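Local coordinates for protein putative hydroxymethylglutaryl-CoA synthase (Streptococcus mutans, PDB 3SQZ) that probably condenses acetyl-CoA with acetoacetyl-CoA to make hydroxymethylglutaryl-CoA, as a thiolase-fold acyltransferase bound here to coenzyme A, at residues Tyr125-Leu130 against Pro134-Phe139; Asn94-Ala99 against Ser191-Val196; Val256-Phe261 against Lys284-Asp289; Leu318-Leu323 against Asp334-Phe339. All blocks are in the same frame, centred on the assembly; numbering follows the deposited sequence. Where two conformers were deposited one is given.

Overall arrangement
The four contacts run from the surface to the buried interior. Contact 4 is fully buried and purely aliphatic, leucine against isoleucine and leucine, packing helix 315-326 on strand 335-342. Contact 2, partly buried, lays loop 94-99 over strand 188-198 with the same chemistry; I192 of that strand also touches contact 4. Contact 1 is a surface contact centred on a histidine, between helix 122-129 and edge strand 137-141, one of the two outermost in the sheet, and its L130 packs on L97 of contact 2. Contact 3 joins two loops on the far side of the chain's centre from contact 1, and its F261 packs against strand 335-342 of contact 4.

Contact 1: residues Tyr125-Leu130 against Pro134-Phe139; sequences YVHSLL and PFARSF
H127 carries this contact, reaching from helix 122-129 to P134 and A136 of the loop and S138 of the strand. Its CB begins the meeting, 3.8 Å from the hydroxyl oxygen OG of S138. CG lies 4.0 Å from S138 OG, and CD2 is shared between that oxygen and the methyl of A136. Farther along the imidazole, NE2 comes to 4.0 Å from A136 CB, while CE1 stands 4.0 Å from P134 CA, which lies at the ring edge and near its plane. The side chain reaches this far because CG is anti to the backbone N (chi1 178°), which sends the ring away from the helix and down along the incoming chain. S138 and A136, two residues apart, turn their CB atoms to the helix, and both are small enough to leave room for a flat ring. R137 between them points away, the alternation of an extended chain. P134 begins the approach to the strand and F135 is the centre of an inverse gamma turn, so the chain bends just before it joins the sheet beside strand 105-111. The helix and strand belong to a beta-alpha-beta unit formed by strand 105-111, helix 122-129 and strand 137-141, and the ring bridges its last two elements close to the turn that links them. The polar end of H127 is used there: NE2 is hydrogen-bonded to the backbone O of Q133. A carbonyl can only accept, so NE2 should carry the proton; histidine thus ties down the turn while the rest of the ring and CB pack on the neighbouring chain.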
loop_
_atom_site.group_PDB
_atom_site.type_symbol
_atom_site.label_atom_id
_atom_site.label_comp_id
_atom_site.label_asym_id
_atom_site.label_seq_id
_atom_site.Cartn_x
_atom_site.Cartn_y
_atom_site.Cartn_z
ATOM N N TYR A 125 -6.721 9.171 -14.936
ATOM C CA TYR A 125 -7.815 9.746 -14.162
ATOM C C TYR A 125 -7.313 10.528 -12.964
ATOM O O TYR A 125 -7.862 11.572 -12.622
ATOM C CB TYR A 125 -8.772 8.663 -13.673
ATOM C CG TYR A 125 -9.525 7.951 -14.766
ATOM C CD1 TYR A 125 -10.539 8.592 -15.467
ATOM C CD2 TYR A 125 -9.239 6.633 -15.081
ATOM C CE1 TYR A 125 -11.248 7.936 -16.455
ATOM C CE2 TYR A 125 -9.941 5.972 -16.062
ATOM C CZ TYR A 125 -10.943 6.624 -16.746
ATOM O OH TYR A 125 -11.631 5.943 -17.718
ATOM N N VAL A 126 -6.285 10.012 -12.305
ATOM C CA VAL A 126 -5.738 10.713 -11.153
ATOM C C VAL A 126 -5.149 12.059 -11.586
ATOM O O VAL A 126 -5.376 13.090 -10.950
ATOM C CB VAL A 126 -4.706 9.853 -10.408
ATOM C CG1 VAL A 126 -4.144 10.605 -9.214
ATOM C CG2 VAL A 126 -5.336 8.535 -9.959
ATOM N N HIS A 127 -4.403 12.039 -12.684
ATOM C CA HIS A 127 -3.848 13.253 -13.261
ATOM C C HIS A 127 -4.938 14.313 -13.484
ATOM O O HIS A 127 -4.780 15.481 -13.131
ATOM C CB HIS A 127 -3.136 12.919 -14.575
ATOM C CG HIS A 127 -2.581 14.115 -15.273
ATOM N ND1 HIS A 127 -3.341 14.897 -16.116
ATOM C CD2 HIS A 127 -1.353 14.680 -15.237
ATOM C CE1 HIS A 127 -2.604 15.895 -16.566
ATOM N NE2 HIS A 127 -1.393 15.790 -16.044
ATOM N N SER A 128 -6.060 13.892 -14.053
ATOM C CA SER A 128 -7.180 14.767 -14.359
ATOM C C SER A 128 -7.887 15.276 -13.098
ATOM O O SER A 128 -8.138 16.464 -12.930
ATOM C CB SER A 128 -8.168 13.984 -15.222
ATOM O OG SER A 128 -9.295 14.760 -15.561
ATOM N N LEU A 129 -8.239 14.340 -12.221
ATOM C CA LEU A 129 -8.995 14.678 -11.018
ATOM C C LEU A 129 -8.234 15.650 -10.124
ATOM O O LEU A 129 -8.843 16.479 -9.449
ATOM C CB LEU A 129 -9.364 13.422 -10.227
ATOM C CG LEU A 129 -10.438 12.530 -10.852
ATOM C CD1 LEU A 129 -10.458 11.164 -10.184
ATOM C CD2 LEU A 129 -11.822 13.184 -10.818
ATOM N N LEU A 130 -6.909 15.544 -10.112
ATOM C CA LEU A 130 -6.071 16.393 -9.272
ATOM C C LEU A 130 -5.678 17.706 -9.932
ATOM O O LEU A 130 -5.091 18.562 -9.287
ATOM C CB LEU A 130 -4.807 15.652 -8.847
ATOM C CG LEU A 130 -4.995 14.473 -7.902
ATOM C CD1 LEU A 130 -3.717 13.648 -7.849
ATOM C CD2 LEU A 130 -5.412 14.966 -6.529
ATOM N N PRO A 134 -0.508 19.687 -17.663
ATOM C CA PRO A 134 -0.724 18.709 -18.741
ATOM C C PRO A 134 0.527 18.009 -19.273
ATOM O O PRO A 134 0.398 16.912 -19.820
ATOM C CB PRO A 134 -1.367 19.548 -19.846
ATOM C CG PRO A 134 -0.914 20.955 -19.571
ATOM C CD PRO A 134 -0.861 21.058 -18.074
ATOM N N PHE A 135 1.698 18.626 -19.164
ATOM C CA PHE A 135 2.894 18.046 -19.774
ATOM C C PHE A 135 3.583 17.049 -18.848
ATOM O O PHE A 135 4.701 17.269 -18.362
ATOM C CB PHE A 135 3.822 19.135 -20.302
ATOM C CG PHE A 135 3.268 19.838 -21.510
ATOM C CD1 PHE A 135 2.753 21.122 -21.432
ATOM C CD2 PHE A 135 3.226 19.183 -22.732
ATOM C CE1 PHE A 135 2.233 21.744 -22.557
ATOM C CE2 PHE A 135 2.713 19.802 -23.858
ATOM C CZ PHE A 135 2.209 21.079 -23.765
ATOM N N ALA A 136 2.862 15.960 -18.599
ATOM C CA ALA A 136 3.294 14.886 -17.710
ATOM C C ALA A 136 3.079 13.565 -18.417
ATOM O O ALA A 136 2.174 13.448 -19.248
ATOM C CB ALA A 136 2.466 14.896 -16.429
ATOM N N ARG A 137 3.883 12.564 -18.075
ATOM C CA ARG A 137 3.551 11.204 -18.483
ATOM C C ARG A 137 2.809 10.501 -17.352
ATOM O O ARG A 137 3.124 10.687 -16.173
ATOM C CB ARG A 137 4.775 10.400 -18.940
ATOM C CG ARG A 137 5.755 10.015 -17.858
ATOM C CD ARG A 137 6.833 9.032 -18.382
ATOM N NE ARG A 137 7.805 9.639 -19.297
ATOM C CZ ARG A 137 8.909 10.270 -18.913
ATOM N NH1 ARG A 137 9.194 10.418 -17.622
ATOM N NH2 ARG A 137 9.729 10.770 -19.829
ATOM N N SER A 138 1.823 9.697 -17.721
ATOM C CA SER A 138 0.987 8.999 -16.752
ATOM C C SER A 138 0.850 7.558 -17.212
ATOM O O SER A 138 0.579 7.299 -18.396
ATOM C CB SER A 138 -0.395 9.640 -16.711
ATOM O OG SER A 138 -0.330 11.008 -16.357
ATOM N N PHE A 139 1.055 6.608 -16.303
ATOM C CA PHE A 139 0.913 5.203 -16.652
ATOM C C PHE A 139 0.779 4.363 -15.384
ATOM O O PHE A 139 0.948 4.856 -14.263
ATOM C CB PHE A 139 2.090 4.725 -17.537
ATOM C CG PHE A 139 3.413 4.816 -16.859
ATOM C CD1 PHE A 139 3.919 3.721 -16.171
ATOM C CD2 PHE A 139 4.142 5.995 -16.880
ATOM C CE1 PHE A 139 5.119 3.805 -15.504
ATOM C CE2 PHE A 139 5.349 6.088 -16.206
ATOM C CZ PHE A 139 5.838 4.990 -15.522
#

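Contact 2: residues Asn94-Ala99 against Ser191-Val196; sequences NEILTA and SIAMLV
The terminal methyl of I96 sits against strand 188-198 between A193 and L195. Its CD1 is 4.1 Å from A193 CB and 3.9 Å from the carbonyl O of A193; farther along the strand it lies 4.1 Å from L195 N and 4.3 Å from L195 CB. One methyl thus touches both backbone and side-chain atoms, since alanine's short side chain lets it come down to the strand backbone. L97 adds a second point, its CD2 meeting L195 CD1 at 4.1 Å as the two leucines cross obliquely. A193 and L195 are alternate residues and turn their CB atoms to the same side, whereas M194 faces the other way. L195 has CG anti to its backbone N (chi1 -176°), an orientation that carries CD1 toward L97. In I96, by contrast, CG1 stands between the backbone N and the carbonyl carbon (chi1 55°), and the extended chain beyond it drops CD1 onto the strand. Long aliphatic chains suit a loop that is held at some distance from the sheet, the nearest CA pair, I96 and A193, being 8.0 Å apart.

Polar bonds fix the loop that presents these side chains. K41 NZ binds the O of I96. T98, at the N-cap of helix 99-104, caps a backbone N with its side chain and gives its own N to D101 OD2, in the manner of a capping box. The loop joining helices 85-94 and 99-104 thus lies over strand 188-198, with strand 37-45 on one flank of that strand and strand 166-175 on the other.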
loop_
_atom_site.group_PDB
_atom_site.type_symbol
_atom_site.label_atom_id
_atom_site.label_comp_id
_atom_site.label_asym_id
_atom_site.label_seq_id
_atom_site.Cartn_x
_atom_site.Cartn_y
_atom_site.Cartn_z
ATOM N N ASN A 94 -4.824 13.896 -2.902
ATOM C CA ASN A 94 -5.486 15.116 -2.469
ATOM C C ASN A 94 -5.088 15.490 -1.040
ATOM O O ASN A 94 -5.105 16.660 -0.676
ATOM C CB ASN A 94 -6.995 14.927 -2.584
ATOM C CG ASN A 94 -7.766 16.192 -2.323
ATOM O OD1 ASN A 94 -7.624 17.188 -3.030
ATOM N ND2 ASN A 94 -8.610 16.153 -1.312
ATOM N N GLU A 95 -4.712 14.485 -0.247
ATOM C CA GLU A 95 -4.245 14.695 1.120
ATOM C C GLU A 95 -2.979 15.548 1.186
ATOM O O GLU A 95 -2.749 16.223 2.190
ATOM C CB GLU A 95 -3.963 13.345 1.799
ATOM C CG GLU A 95 -5.180 12.489 2.113
ATOM C CD GLU A 95 -5.862 12.887 3.416
ATOM O OE1 GLU A 95 -5.186 12.941 4.465
ATOM O OE2 GLU A 95 -7.083 13.124 3.397
ATOM N N ILE A 96 -2.144 15.498 0.146
ATOM C CA ILE A 96 -0.802 16.071 0.241
ATOM C C ILE A 96 -0.418 17.117 -0.809
ATOM O O ILE A 96 0.514 17.877 -0.586
ATOM C CB ILE A 96 0.291 14.968 0.250
ATOM C CG1 ILE A 96 0.157 14.047 -0.968
ATOM C CG2 ILE A 96 0.227 14.178 1.551
ATOM C CD1 ILE A 96 1.391 13.193 -1.244
ATOM N N LEU A 97 -1.104 17.169 -1.946
ATOM C CA LEU A 97 -0.615 18.029 -3.032
ATOM C C LEU A 97 -0.999 19.491 -2.880
ATOM O O LEU A 97 -2.136 19.817 -2.560
ATOM C CB LEU A 97 -1.103 17.553 -4.393
ATOM C CG LEU A 97 -0.613 16.177 -4.837
ATOM C CD1 LEU A 97 -1.038 15.916 -6.271
ATOM C CD2 LEU A 97 0.896 16.007 -4.660
ATOM N N THR A 98 -0.040 20.365 -3.148
ATOM C CA THR A 98 -0.286 21.795 -3.219
ATOM C C THR A 98 -0.395 22.241 -4.674
ATOM O O THR A 98 -0.104 21.481 -5.594
ATOM C CB THR A 98 0.877 22.567 -2.608
ATOM O OG1 THR A 98 2.063 22.275 -3.361
ATOM C CG2 THR A 98 1.067 22.199 -1.140
ATOM N N ALA A 99 -0.796 23.488 -4.880
ATOM C CA ALA A 99 -0.823 24.049 -6.225
ATOM C C ALA A 99 0.558 24.001 -6.865
ATOM O O ALA A 99 0.692 23.708 -8.053
ATOM C CB ALA A 99 -1.343 25.475 -6.192
ATOM N N SER A 191 -5.072 3.450 -0.394
ATOM C CA SER A 191 -4.065 3.982 -1.304
ATOM C C SER A 191 -3.080 4.848 -0.552
ATOM O O SER A 191 -3.468 5.696 0.257
ATOM C CB SER A 191 -4.706 4.828 -2.404
ATOM O OG SER A 191 -3.711 5.426 -3.231
ATOM N N ILE A 192 -1.804 4.647 -0.865
ATOM C CA ILE A 192 -0.715 5.512 -0.447
ATOM C C ILE A 192 -0.311 6.398 -1.623
ATOM O O ILE A 192 -0.187 5.913 -2.751
ATOM C CB ILE A 192 0.505 4.670 -0.010
ATOM C CG1 ILE A 192 0.230 4.009 1.348
ATOM C CG2 ILE A 192 1.779 5.509 0.002
ATOM C CD1 ILE A 192 0.389 4.919 2.542
ATOM N N ALA A 193 -0.138 7.688 -1.366
ATOM C CA ALA A 193 0.442 8.614 -2.341
ATOM C C ALA A 193 1.794 9.069 -1.817
ATOM O O ALA A 193 1.920 9.412 -0.644
ATOM C CB ALA A 193 -0.468 9.815 -2.543
ATOM N N MET A 194 2.803 9.079 -2.682
ATOM C CA MET A 194 4.131 9.567 -2.324
ATOM C C MET A 194 4.565 10.613 -3.334
ATOM O O MET A 194 4.517 10.370 -4.541
ATOM C CB MET A 194 5.138 8.415 -2.261
ATOM C CG MET A 194 4.858 7.481 -1.100
ATOM S SD MET A 194 5.860 5.985 -1.037
ATOM C CE MET A 194 5.149 5.061 -2.395
ATOM N N LEU A 195 4.951 11.782 -2.843
ATOM C CA LEU A 195 5.511 12.820 -3.685
ATOM C C LEU A 195 7.020 12.730 -3.605
ATOM O O LEU A 195 7.594 12.822 -2.509
ATOM C CB LEU A 195 5.034 14.185 -3.214
ATOM C CG LEU A 195 5.500 15.344 -4.096
ATOM C CD1 LEU A 195 4.813 15.306 -5.466
ATOM C CD2 LEU A 195 5.260 16.664 -3.401
ATOM N N VAL A 196 7.656 12.546 -4.758
ATOM C CA VAL A 196 9.099 12.398 -4.832
ATOM C C VAL A 196 9.709 13.653 -5.443
ATOM O O VAL A 196 9.229 14.131 -6.471
ATOM C CB VAL A 196 9.469 11.152 -5.668
ATOM C CG1 VAL A 196 10.987 11.041 -5.849
ATOM C CG2 VAL A 196 8.888 9.900 -5.021
#

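Contact 3: residues Val256-Phe261 against Lys284-Asp289; sequences VSLTDF and KQVPSD
V286 gives up more surface to this contact than any other residue, and it meets L258 methyl to methyl: V286 CG2 lies 3.6 Å from L258 CD1, close packing for two carbons, and 4.2 Å from L258 CB. The two side chains cross at about a right angle, the short branched valine fitting against the longer leucine. T259 makes the outer contact. Its OG1 stands between the backbone N and the carbonyl carbon (chi1 53°), leaving CG2 anti to the carbonyl carbon and facing P287, whose CD it touches at 3.8 Å. Threonine suits an exposed site, since it can offer a methyl to the proline ring and still keep a hydroxyl.

The 3-10 turn 258-260 that presents both residues is clamped at its start, where S257 N donates to D260 OD2 (2.8 Å) and D260 N to the O of S257. On the other side V286 O accepts a bond from Q291 NE2, and P287 stands at the N-cap of helix 288-302. The contact thus joins the loop between helix 232-254 and strand 263-266 to the start of helix 288-302, with L258 also resting on W247 of helix 232-254.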
loop_
_atom_site.group_PDB
_atom_site.type_symbol
_atom_site.label_atom_id
_atom_site.label_comp_id
_atom_site.label_asym_id
_atom_site.label_seq_id
_atom_site.Cartn_x
_atom_site.Cartn_y
_atom_site.Cartn_z
ATOM N N VAL A 256 26.503 -4.063 4.474
ATOM C CA VAL A 256 25.680 -3.598 5.576
ATOM C C VAL A 256 25.215 -4.777 6.406
ATOM O O VAL A 256 25.334 -5.939 5.996
ATOM C CB VAL A 256 24.443 -2.816 5.093
ATOM C CG1 VAL A 256 24.867 -1.559 4.346
ATOM C CG2 VAL A 256 23.553 -3.705 4.232
ATOM N N SER A 257 24.692 -4.458 7.582
ATOM C CA SER A 257 24.057 -5.482 8.384
ATOM C C SER A 257 22.885 -4.881 9.127
ATOM O O SER A 257 22.582 -3.695 8.981
ATOM C CB SER A 257 25.046 -6.110 9.354
ATOM O OG SER A 257 25.337 -5.200 10.390
ATOM N N LEU A 258 22.190 -5.725 9.874
ATOM C CA LEU A 258 20.996 -5.305 10.583
ATOM C C LEU A 258 21.285 -4.073 11.435
ATOM O O LEU A 258 20.454 -3.170 11.533
ATOM C CB LEU A 258 20.485 -6.448 11.467
ATOM C CG LEU A 258 20.163 -7.788 10.793
ATOM C CD1 LEU A 258 20.162 -8.912 11.822
ATOM C CD2 LEU A 258 18.838 -7.736 10.039
ATOM N N THR A 259 22.469 -4.027 12.036
ATOM C CA THR A 259 22.805 -2.961 12.975
ATOM C C THR A 259 22.982 -1.583 12.329
ATOM O O THR A 259 23.097 -0.577 13.030
ATOM C CB THR A 259 24.058 -3.316 13.809
ATOM O OG1 THR A 259 25.128 -3.674 12.929
ATOM C CG2 THR A 259 23.774 -4.485 14.757
ATOM N N ASP A 260 22.993 -1.526 11.001
ATOM C CA ASP A 260 23.072 -0.234 10.320
ATOM C C ASP A 260 21.728 0.485 10.270
ATOM O O ASP A 260 21.654 1.659 9.912
ATOM C CB ASP A 260 23.629 -0.410 8.910
ATOM C CG ASP A 260 25.080 -0.830 8.918
ATOM O OD1 ASP A 260 25.866 -0.210 9.664
ATOM O OD2 ASP A 260 25.437 -1.786 8.203
ATOM N N PHE A 261 20.668 -0.215 10.663
ATOM C CA PHE A 261 19.315 0.296 10.496
ATOM C C PHE A 261 18.597 0.467 11.821
ATOM O O PHE A 261 18.816 -0.296 12.759
ATOM C CB PHE A 261 18.544 -0.628 9.557
ATOM C CG PHE A 261 19.196 -0.757 8.221
ATOM C CD1 PHE A 261 19.044 0.244 7.278
ATOM C CD2 PHE A 261 20.023 -1.829 7.930
ATOM C CE1 PHE A 261 19.675 0.164 6.055
ATOM C CE2 PHE A 261 20.656 -1.917 6.705
ATOM C CZ PHE A 261 20.484 -0.918 5.770
ATOM N N LYS A 284 20.232 -13.178 17.140
ATOM C CA LYS A 284 20.598 -12.754 18.485
ATOM C C LYS A 284 22.050 -12.287 18.587
ATOM O O LYS A 284 22.556 -12.044 19.686
ATOM C CB LYS A 284 20.298 -13.856 19.502
ATOM C CG LYS A 284 18.826 -14.212 19.595
ATOM C CD LYS A 284 17.985 -13.015 20.022
ATOM C CE LYS A 284 16.548 -13.421 20.279
ATOM N NZ LYS A 284 15.864 -13.839 19.028
ATOM N N GLN A 285 22.719 -12.139 17.448
ATOM C CA GLN A 285 23.996 -11.439 17.441
ATOM C C GLN A 285 23.771 -9.919 17.426
ATOM O O GLN A 285 24.703 -9.154 17.657
ATOM C CB GLN A 285 24.883 -11.882 16.273
ATOM C CG GLN A 285 25.544 -13.243 16.474
ATOM C CD GLN A 285 24.585 -14.418 16.338
ATOM O OE1 GLN A 285 23.703 -14.422 15.483
ATOM N NE2 GLN A 285 24.778 -15.432 17.165
ATOM N N VAL A 286 22.542 -9.485 17.157
ATOM C CA VAL A 286 22.182 -8.079 17.325
ATOM C C VAL A 286 22.286 -7.732 18.818
ATOM O O VAL A 286 21.815 -8.498 19.656
ATOM C CB VAL A 286 20.743 -7.814 16.803
ATOM C CG1 VAL A 286 20.312 -6.380 17.087
ATOM C CG2 VAL A 286 20.647 -8.119 15.304
ATOM N N PRO A 287 22.931 -6.598 19.163
ATOM C CA PRO A 287 22.985 -6.210 20.582
ATOM C C PRO A 287 21.589 -6.035 21.166
ATOM O O PRO A 287 20.658 -5.649 20.458
ATOM C CB PRO A 287 23.726 -4.873 20.557
ATOM C CG PRO A 287 24.556 -4.928 19.315
ATOM C CD PRO A 287 23.716 -5.685 18.314
ATOM N N SER A 288 21.453 -6.293 22.460
ATOM C CA SER A 288 20.145 -6.296 23.106
ATOM C C SER A 288 19.391 -4.976 22.968
ATOM O O SER A 288 18.177 -4.972 22.758
ATOM C CB SER A 288 20.268 -6.688 24.578
ATOM O OG SER A 288 20.574 -8.066 24.701
ATOM N N ASP A 289 20.096 -3.857 23.081
ATOM C CA ASP A 289 19.414 -2.570 22.991
ATOM C C ASP A 289 18.819 -2.349 21.604
ATOM O O ASP A 289 17.708 -1.831 21.476
ATOM C CB ASP A 289 20.311 -1.404 23.437
ATOM C CG ASP A 289 21.519 -1.203 22.547
ATOM O OD1 ASP A 289 22.036 -0.064 22.513
ATOM O OD2 ASP A 289 21.961 -2.168 21.890
#

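Contact 4: residues Leu318-Leu323 against Asp334-Phe339; sequences LGLLSL and DKIALF
No flat group comes between L320 and L323 of the helix and I336 and L338 of the strand; the one aromatic ring in these segments, that of F339, is turned from the helix and meets Y239 edge-to-face elsewhere, and the D334 carboxylate takes no part across the contact, bonding V331 N instead. What joins the two elements is aliphatic. I336 CD1 is the hub, 4.0 Å from L320 CD1 and 4.0 Å from L323 CD2, so a single methyl is held by two leucines one helical turn apart. L323 and I336 reach toward each other tip to tip, while L320 comes in at a slant. Farther along the strand L320 uses its second methyl, CD2, which stands 4.4 Å from L338 CD2.

Both leucines hold CG anti to the backbone N (chi1 174° for L320), which throws their methyls outward from the helix. The strand side relies on alternation: I336 and L338 turn their CB atoms to the helix, and A337 does not. Beta-branched isoleucine suits an extended strand; leucine, unbranched at CB, is at ease in a helix and carries two methyls that can meet different partners, as in L320. The axes of the two short segments approach to 10.8 Å at the closest and run nearly antiparallel, at 154°, as expected of a helix followed by the strand it packs on.

L323 also touches A263 and C265 of strand 263-266. Another flank of the helix carries L318 and L321, which pack on strand 37-45. A helix buried between strands is consistent with the central layer of the alpha-beta-alpha-beta-alpha thiolase fold; the side chain of L338 lies about 9 Å from that of H267, the predicted proton donor/acceptor.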
loop_
_atom_site.group_PDB
_atom_site.type_symbol
_atom_site.label_atom_id
_atom_site.label_comp_id
_atom_site.label_asym_id
_atom_site.label_seq_id
_atom_site.Cartn_x
_atom_site.Cartn_y
_atom_site.Cartn_z
ATOM N N LEU A 318 2.246 1.773 3.711
ATOM C CA LEU A 318 1.384 2.007 4.859
ATOM C C LEU A 318 2.147 1.670 6.148
ATOM O O LEU A 318 2.047 2.386 7.142
ATOM C CB LEU A 318 0.097 1.185 4.745
ATOM C CG LEU A 318 -0.869 1.308 5.929
ATOM C CD1 LEU A 318 -1.347 2.742 6.117
ATOM C CD2 LEU A 318 -2.046 0.363 5.734
ATOM N N GLY A 319 2.906 0.577 6.137
ATOM C CA GLY A 319 3.722 0.239 7.289
ATOM C C GLY A 319 4.800 1.275 7.559
ATOM O O GLY A 319 5.080 1.600 8.718
ATOM N N LEU A 320 5.431 1.795 6.503
ATOM C CA LEU A 320 6.381 2.891 6.667
ATOM C C LEU A 320 5.696 4.086 7.349
ATOM O O LEU A 320 6.214 4.668 8.304
ATOM C CB LEU A 320 6.963 3.301 5.312
ATOM C CG LEU A 320 7.864 4.540 5.331
ATOM C CD1 LEU A 320 9.126 4.352 6.192
ATOM C CD2 LEU A 320 8.236 4.951 3.910
ATOM N N LEU A 321 4.516 4.446 6.861
ATOM C CA LEU A 321 3.781 5.568 7.433
ATOM C C LEU A 321 3.427 5.317 8.903
ATOM O O LEU A 321 3.607 6.183 9.757
ATOM C CB LEU A 321 2.527 5.816 6.606
ATOM C CG LEU A 321 1.684 7.024 6.998
ATOM C CD1 LEU A 321 2.471 8.330 6.888
ATOM C CD2 LEU A 321 0.428 7.050 6.138
ATOM N N SER A 322 2.943 4.115 9.190
ATOM C CA SER A 322 2.615 3.716 10.546
ATOM C C SER A 322 3.852 3.808 11.454
ATOM O O SER A 322 3.781 4.320 12.574
ATOM C CB SER A 322 2.061 2.294 10.511
ATOM O OG SER A 322 1.503 1.910 11.755
ATOM N N LEU A 323 4.982 3.314 10.962
ATOM C CA LEU A 323 6.244 3.418 11.680
ATOM C C LEU A 323 6.584 4.868 12.004
ATOM O O LEU A 323 6.892 5.208 13.146
ATOM C CB LEU A 323 7.358 2.812 10.833
ATOM C CG LEU A 323 8.779 3.063 11.341
ATOM C CD1 LEU A 323 9.035 2.365 12.691
ATOM C CD2 LEU A 323 9.799 2.631 10.295
ATOM N N ASP A 334 18.576 8.451 11.025
ATOM C CA ASP A 334 18.331 7.014 11.119
ATOM C C ASP A 334 18.042 6.449 9.734
ATOM O O ASP A 334 17.353 7.080 8.920
ATOM C CB ASP A 334 17.130 6.718 12.017
ATOM C CG ASP A 334 17.456 6.746 13.500
ATOM O OD1 ASP A 334 18.644 6.676 13.878
ATOM O OD2 ASP A 334 16.488 6.799 14.296
ATOM N N LYS A 335 18.547 5.245 9.489
ATOM C CA LYS A 335 18.299 4.551 8.235
ATOM C C LYS A 335 17.255 3.471 8.416
ATOM O O LYS A 335 17.178 2.816 9.456
ATOM C CB LYS A 335 19.585 3.922 7.703
ATOM C CG LYS A 335 20.645 4.935 7.342
ATOM C CD LYS A 335 21.847 4.265 6.694
ATOM C CE LYS A 335 22.979 4.069 7.690
ATOM N NZ LYS A 335 23.553 5.378 8.112
ATOM N N ILE A 336 16.444 3.296 7.382
ATOM C CA ILE A 336 15.377 2.314 7.385
ATOM C C ILE A 336 15.595 1.387 6.203
ATOM O O ILE A 336 15.899 1.845 5.098
ATOM C CB ILE A 336 13.998 3.000 7.248
ATOM C CG1 ILE A 336 13.773 3.938 8.436
ATOM C CG2 ILE A 336 12.873 1.969 7.160
ATOM C CD1 ILE A 336 12.523 4.770 8.329
ATOM N N ALA A 337 15.474 0.085 6.441
ATOM C CA ALA A 337 15.517 -0.902 5.367
ATOM C C ALA A 337 14.102 -1.362 5.083
ATOM O O ALA A 337 13.308 -1.560 6.009
ATOM C CB ALA A 337 16.386 -2.081 5.758
ATOM N N LEU A 338 13.795 -1.536 3.802
ATOM C CA LEU A 338 12.462 -1.922 3.368
ATOM C C LEU A 338 12.528 -3.170 2.486
ATOM O O LEU A 338 13.357 -3.255 1.566
ATOM C CB LEU A 338 11.795 -0.772 2.606
ATOM C CG LEU A 338 11.579 0.511 3.419
ATOM C CD1 LEU A 338 12.711 1.511 3.203
ATOM C CD2 LEU A 338 10.240 1.136 3.081
ATOM N N PHE A 339 11.651 -4.132 2.776
ATOM C CA PHE A 339 11.536 -5.369 2.014
ATOM C C PHE A 339 10.208 -5.410 1.296
ATOM O O PHE A 339 9.152 -5.546 1.927
ATOM C CB PHE A 339 11.611 -6.612 2.899
ATOM C CG PHE A 339 11.198 -7.879 2.172
ATOM C CD1 PHE A 339 11.998 -8.404 1.161
ATOM C CD2 PHE A 339 10.013 -8.532 2.477
ATOM C CE1 PHE A 339 11.635 -9.561 0.482
ATOM C CE2 PHE A 339 9.653 -9.687 1.794
ATOM C CZ PHE A 339 10.461 -10.204 0.800
#